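Local coordinates for protein phthiocerol synthesis polyketide synthase type I PpsC (Mycobacterium tuberculosis, PDB 7AHB) that probably loads an extender unit onto the acyl carrier protein, through this acyltransferase domain, during phthiocerol chain assembly by a modular type I polyketide synthase, at residues P283-A287 with E288-T292; A333-V337 with D338-S342. All coordinates share one frame; numbering follows the deposited sequence.

Interaction 1: residues P283-A287 with E288-T292; sequences PRFDA and EHWAT
Phe285 and His289 meet edge to face: CD2 of Phe285 lies over one face of the imidazole, 3.4 Å from His289 NE2, with ring planes at 62°. In the plane of the same imidazole, at its edge, sits CD2 of Trp290, and one face of the indole in turn takes CD2 of His289. The aromatic cluster sits at the N-terminal end of helix 287-295, which Asp286 caps through its side chain as the N-cap residue. With CG of Asp286 set between its backbone N and carbonyl carbon (chi1 56°), OD1 turns back over the first turn and accepts from His289 N at 3.1 Å, nearly in line with the C-O bond. The other oxygen, OD2, receives Arg284 NH1 at 2.8 Å through its anti lone pair in a salt bridge, so that, with both oxygens engaged, the rotation of the capping carboxylate is probably restrained. The imidazole is hydrogen-bonded at both nitrogens, ND1 to Tyr272 OH and NE2 to Glu141 OE2, which should limit its rotation. Trp290 packs on helix 141-147, near the GxSxG sequence that probably forms the nucleophile elbow of the acyltransferase. An inverse gamma turn is centred on Phe285, and the weak bond from Trp290 NE1 to Phe285 O spans 3.0 Å and bends to 128° at the hydrogen.

Interaction 2: residues A333-V337 with D338-S342; sequences ASYDV and DNYLS
In the beta-alpha-beta unit of strand 313-316, helix 324-334 and strand 341-343, residues 335-340 form the turn from the helix into the last strand, and Tyr335 and Tyr340 pack across it. The hydroxyl of Tyr340 lies over one face of the Tyr335 ring, off centre, its OH 3.3 Å from Tyr335 CG; CB of Ser334 covers the opposite face. The rings are inclined by only 21° but displaced, with little overlap, and CE1 of Tyr340 rests on CB of Tyr335 at 3.6 Å. At the edge of the Tyr340 ring lies the carbonyl oxygen of Asp336, 3.2 Å from CD1. The same oxygen accepts a hydrogen bond from Asn339 N at 3.1 Å, and Val337 O accepts from Tyr340 N at 2.9 Å. The Asp336 carboxylate, its CG anti to the backbone N (chi1 177°), bends over the turn, and OD1 takes Asp338 N at 3.0 Å from above the carboxylate plane, as in an Asx turn. Tyr340 OH bonds to Gly308 O and Tyr335 OH to Ala305 O, tying the turn to helix 300-308. With OD1 of Asp336 4.0 Å from OD2 of Asp338, the two carboxylates probably repel, an effect the Asp338 N-H may partly offset.

Followed from the N terminus, the chain leaves strand 267-269, an outermost strand of the parallel sheet, and runs through a loop to interaction 1, which closes that loop onto the start of helix 287-295. It then passes through helix 300-308, strand 313-316 and helix 324-334 before interaction 2 turns it into strand 341-343, the other outermost strand of that sheet. The two contacts are in series, neither nested nor crossing, with centres about 32 Å apart and nearest atoms about 19 Å apart. Interaction 1 is largely buried against helices 141-147 and 248-254; interaction 2 lies at the surface, beside helix 300-308.

Interaction 1: residues P283-A287 with E288-T292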
# COMPACT_ATOMS: atom_id res chain seq x y z
N PRO A 283 -4.35 0.79 -18.79
CA PRO A 283 -4.48 -0.49 -18.06
C PRO A 283 -5.93 -0.79 -17.70
O PRO A 283 -6.69 0.11 -17.34
CB PRO A 283 -3.60 -0.30 -16.82
CG PRO A 283 -3.37 1.20 -16.73
CD PRO A 283 -3.37 1.69 -18.15
N ARG A 284 -6.30 -2.06 -17.83
CA ARG A 284 -7.58 -2.58 -17.41
C ARG A 284 -7.38 -3.33 -16.10
O ARG A 284 -6.62 -4.31 -16.05
CB ARG A 284 -8.16 -3.51 -18.47
CG ARG A 284 -9.58 -3.95 -18.17
CD ARG A 284 -10.23 -4.62 -19.39
NE ARG A 284 -11.63 -4.96 -19.12
CZ ARG A 284 -12.04 -6.15 -18.66
NH1 ARG A 284 -11.16 -7.13 -18.44
NH2 ARG A 284 -13.34 -6.36 -18.43
N PHE A 285 -8.02 -2.86 -15.04
CA PHE A 285 -7.75 -3.40 -13.71
C PHE A 285 -8.60 -4.64 -13.44
O PHE A 285 -9.40 -4.72 -12.52
CB PHE A 285 -7.97 -2.32 -12.65
CG PHE A 285 -6.96 -1.23 -12.71
CD1 PHE A 285 -7.17 -0.11 -13.51
CD2 PHE A 285 -5.78 -1.33 -11.98
CE1 PHE A 285 -6.22 0.89 -13.57
CE2 PHE A 285 -4.82 -0.33 -12.05
CZ PHE A 285 -5.04 0.78 -12.85
N ASP A 286 -8.36 -5.64 -14.27
CA ASP A 286 -9.12 -6.87 -14.34
C ASP A 286 -8.32 -8.01 -13.71
O ASP A 286 -7.26 -7.79 -13.12
CB ASP A 286 -9.47 -7.18 -15.80
CG ASP A 286 -8.23 -7.27 -16.71
OD1 ASP A 286 -7.09 -7.34 -16.18
OD2 ASP A 286 -8.41 -7.24 -17.95
N ALA A 287 -8.84 -9.24 -13.84
CA ALA A 287 -8.21 -10.39 -13.19
C ALA A 287 -6.74 -10.52 -13.58
O ALA A 287 -5.88 -10.77 -12.72
CB ALA A 287 -8.96 -11.67 -13.54
N GLU A 288 -6.43 -10.36 -14.87
CA GLU A 288 -5.03 -10.49 -15.29
C GLU A 288 -4.17 -9.43 -14.62
O GLU A 288 -3.02 -9.69 -14.25
CB GLU A 288 -4.91 -10.39 -16.81
CG GLU A 288 -3.47 -10.38 -17.29
CD GLU A 288 -3.33 -10.42 -18.81
OE1 GLU A 288 -4.35 -10.27 -19.53
OE2 GLU A 288 -2.19 -10.62 -19.30
N HIS A 289 -4.70 -8.22 -14.45
CA HIS A 289 -3.90 -7.17 -13.82
C HIS A 289 -3.55 -7.54 -12.38
O HIS A 289 -2.42 -7.33 -11.93
CB HIS A 289 -4.66 -5.86 -13.80
CG HIS A 289 -3.93 -4.77 -13.10
ND1 HIS A 289 -3.04 -3.93 -13.74
CD2 HIS A 289 -3.93 -4.38 -11.80
CE1 HIS A 289 -2.54 -3.07 -12.87
NE2 HIS A 289 -3.07 -3.32 -11.69
N TRP A 290 -4.52 -8.04 -11.63
CA TRP A 290 -4.25 -8.39 -10.23
C TRP A 290 -3.34 -9.62 -10.12
O TRP A 290 -2.51 -9.69 -9.21
CB TRP A 290 -5.58 -8.56 -9.50
CG TRP A 290 -6.36 -7.29 -9.56
CD1 TRP A 290 -7.59 -7.10 -10.15
CD2 TRP A 290 -5.94 -6.00 -9.09
NE1 TRP A 290 -7.97 -5.77 -10.04
CE2 TRP A 290 -6.96 -5.08 -9.42
CE3 TRP A 290 -4.79 -5.53 -8.43
CZ2 TRP A 290 -6.88 -3.73 -9.10
CZ3 TRP A 290 -4.70 -4.19 -8.12
CH2 TRP A 290 -5.76 -3.30 -8.44
N ALA A 291 -3.48 -10.59 -11.01
CA ALA A 291 -2.53 -11.70 -11.04
C ALA A 291 -1.12 -11.21 -11.36
O ALA A 291 -0.13 -11.73 -10.83
CB ALA A 291 -2.97 -12.74 -12.06
N THR A 292 -1.02 -10.20 -12.24
CA THR A 292 0.27 -9.63 -12.59
C THR A 292 0.83 -8.77 -11.47
O THR A 292 2.03 -8.83 -11.19
CB THR A 292 0.14 -8.82 -13.89
OG1 THR A 292 -0.29 -9.69 -14.94
CG2 THR A 292 1.45 -8.18 -14.23

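Interaction 2: residues A333-V337 with D338-S342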
# COMPACT_ATOMS: atom_id res chain seq x y z
N ALA A 333 16.01 13.05 -4.89
CA ALA A 333 16.94 12.71 -5.95
C ALA A 333 16.67 13.47 -7.24
O ALA A 333 17.57 13.59 -8.06
CB ALA A 333 16.89 11.21 -6.24
N SER A 334 15.46 14.00 -7.42
CA SER A 334 15.08 14.67 -8.65
C SER A 334 14.61 16.10 -8.45
O SER A 334 14.67 16.88 -9.42
CB SER A 334 13.95 13.91 -9.36
OG SER A 334 14.40 12.69 -9.92
N TYR A 335 14.13 16.47 -7.26
CA TYR A 335 13.46 17.74 -7.05
C TYR A 335 13.99 18.48 -5.82
O TYR A 335 14.79 17.95 -5.05
CB TYR A 335 11.95 17.54 -6.94
CG TYR A 335 11.38 16.66 -8.02
CD1 TYR A 335 11.42 17.06 -9.36
CD2 TYR A 335 10.82 15.41 -7.73
CE1 TYR A 335 10.90 16.26 -10.36
CE2 TYR A 335 10.31 14.61 -8.73
CZ TYR A 335 10.35 15.05 -10.06
OH TYR A 335 9.84 14.26 -11.06
N ASP A 336 13.54 19.73 -5.67
CA ASP A 336 13.84 20.55 -4.50
C ASP A 336 12.78 20.27 -3.45
O ASP A 336 11.67 20.80 -3.51
CB ASP A 336 13.87 22.02 -4.89
CG ASP A 336 14.11 22.94 -3.70
OD1 ASP A 336 14.10 22.47 -2.54
OD2 ASP A 336 14.32 24.15 -3.92
N VAL A 337 13.13 19.44 -2.45
CA VAL A 337 12.12 18.97 -1.50
C VAL A 337 11.59 20.07 -0.60
O VAL A 337 10.58 19.86 0.08
CB VAL A 337 12.68 17.81 -0.65
CG1 VAL A 337 12.61 16.50 -1.42
CG2 VAL A 337 14.09 18.08 -0.19
N ASP A 338 12.24 21.23 -0.56
CA ASP A 338 11.67 22.34 0.20
C ASP A 338 10.28 22.72 -0.29
O ASP A 338 9.52 23.34 0.45
CB ASP A 338 12.57 23.57 0.11
CG ASP A 338 13.80 23.47 1.00
OD1 ASP A 338 13.90 22.47 1.75
OD2 ASP A 338 14.64 24.39 0.94
N ASN A 339 9.95 22.38 -1.53
CA ASN A 339 8.63 22.66 -2.09
C ASN A 339 7.70 21.46 -1.98
O ASN A 339 6.63 21.48 -2.59
CB ASN A 339 8.76 23.09 -3.55
CG ASN A 339 9.53 24.38 -3.70
OD1 ASN A 339 9.47 25.25 -2.83
ND2 ASN A 339 10.28 24.51 -4.79
N TYR A 340 8.08 20.44 -1.21
CA TYR A 340 7.31 19.21 -1.13
C TYR A 340 6.96 18.88 0.32
O TYR A 340 7.57 19.37 1.26
CB TYR A 340 8.08 18.03 -1.74
CG TYR A 340 8.21 18.10 -3.25
CD1 TYR A 340 9.10 18.97 -3.85
CD2 TYR A 340 7.43 17.28 -4.07
CE1 TYR A 340 9.22 19.04 -5.21
CE2 TYR A 340 7.55 17.34 -5.45
CZ TYR A 340 8.44 18.22 -6.01
OH TYR A 340 8.56 18.30 -7.38
N LEU A 341 5.98 17.99 0.46
CA LEU A 341 5.45 17.57 1.75
C LEU A 341 5.14 16.09 1.61
O LEU A 341 4.42 15.68 0.70
CB LEU A 341 4.19 18.36 2.10
CG LEU A 341 3.56 18.16 3.49
CD1 LEU A 341 4.45 18.76 4.56
CD2 LEU A 341 2.16 18.78 3.50
N SER A 342 5.72 15.27 2.49
CA SER A 342 5.45 13.83 2.52
C SER A 342 5.02 13.46 3.93
O SER A 342 5.84 13.47 4.86
CB SER A 342 6.68 13.03 2.11
OG SER A 342 6.41 11.64 2.11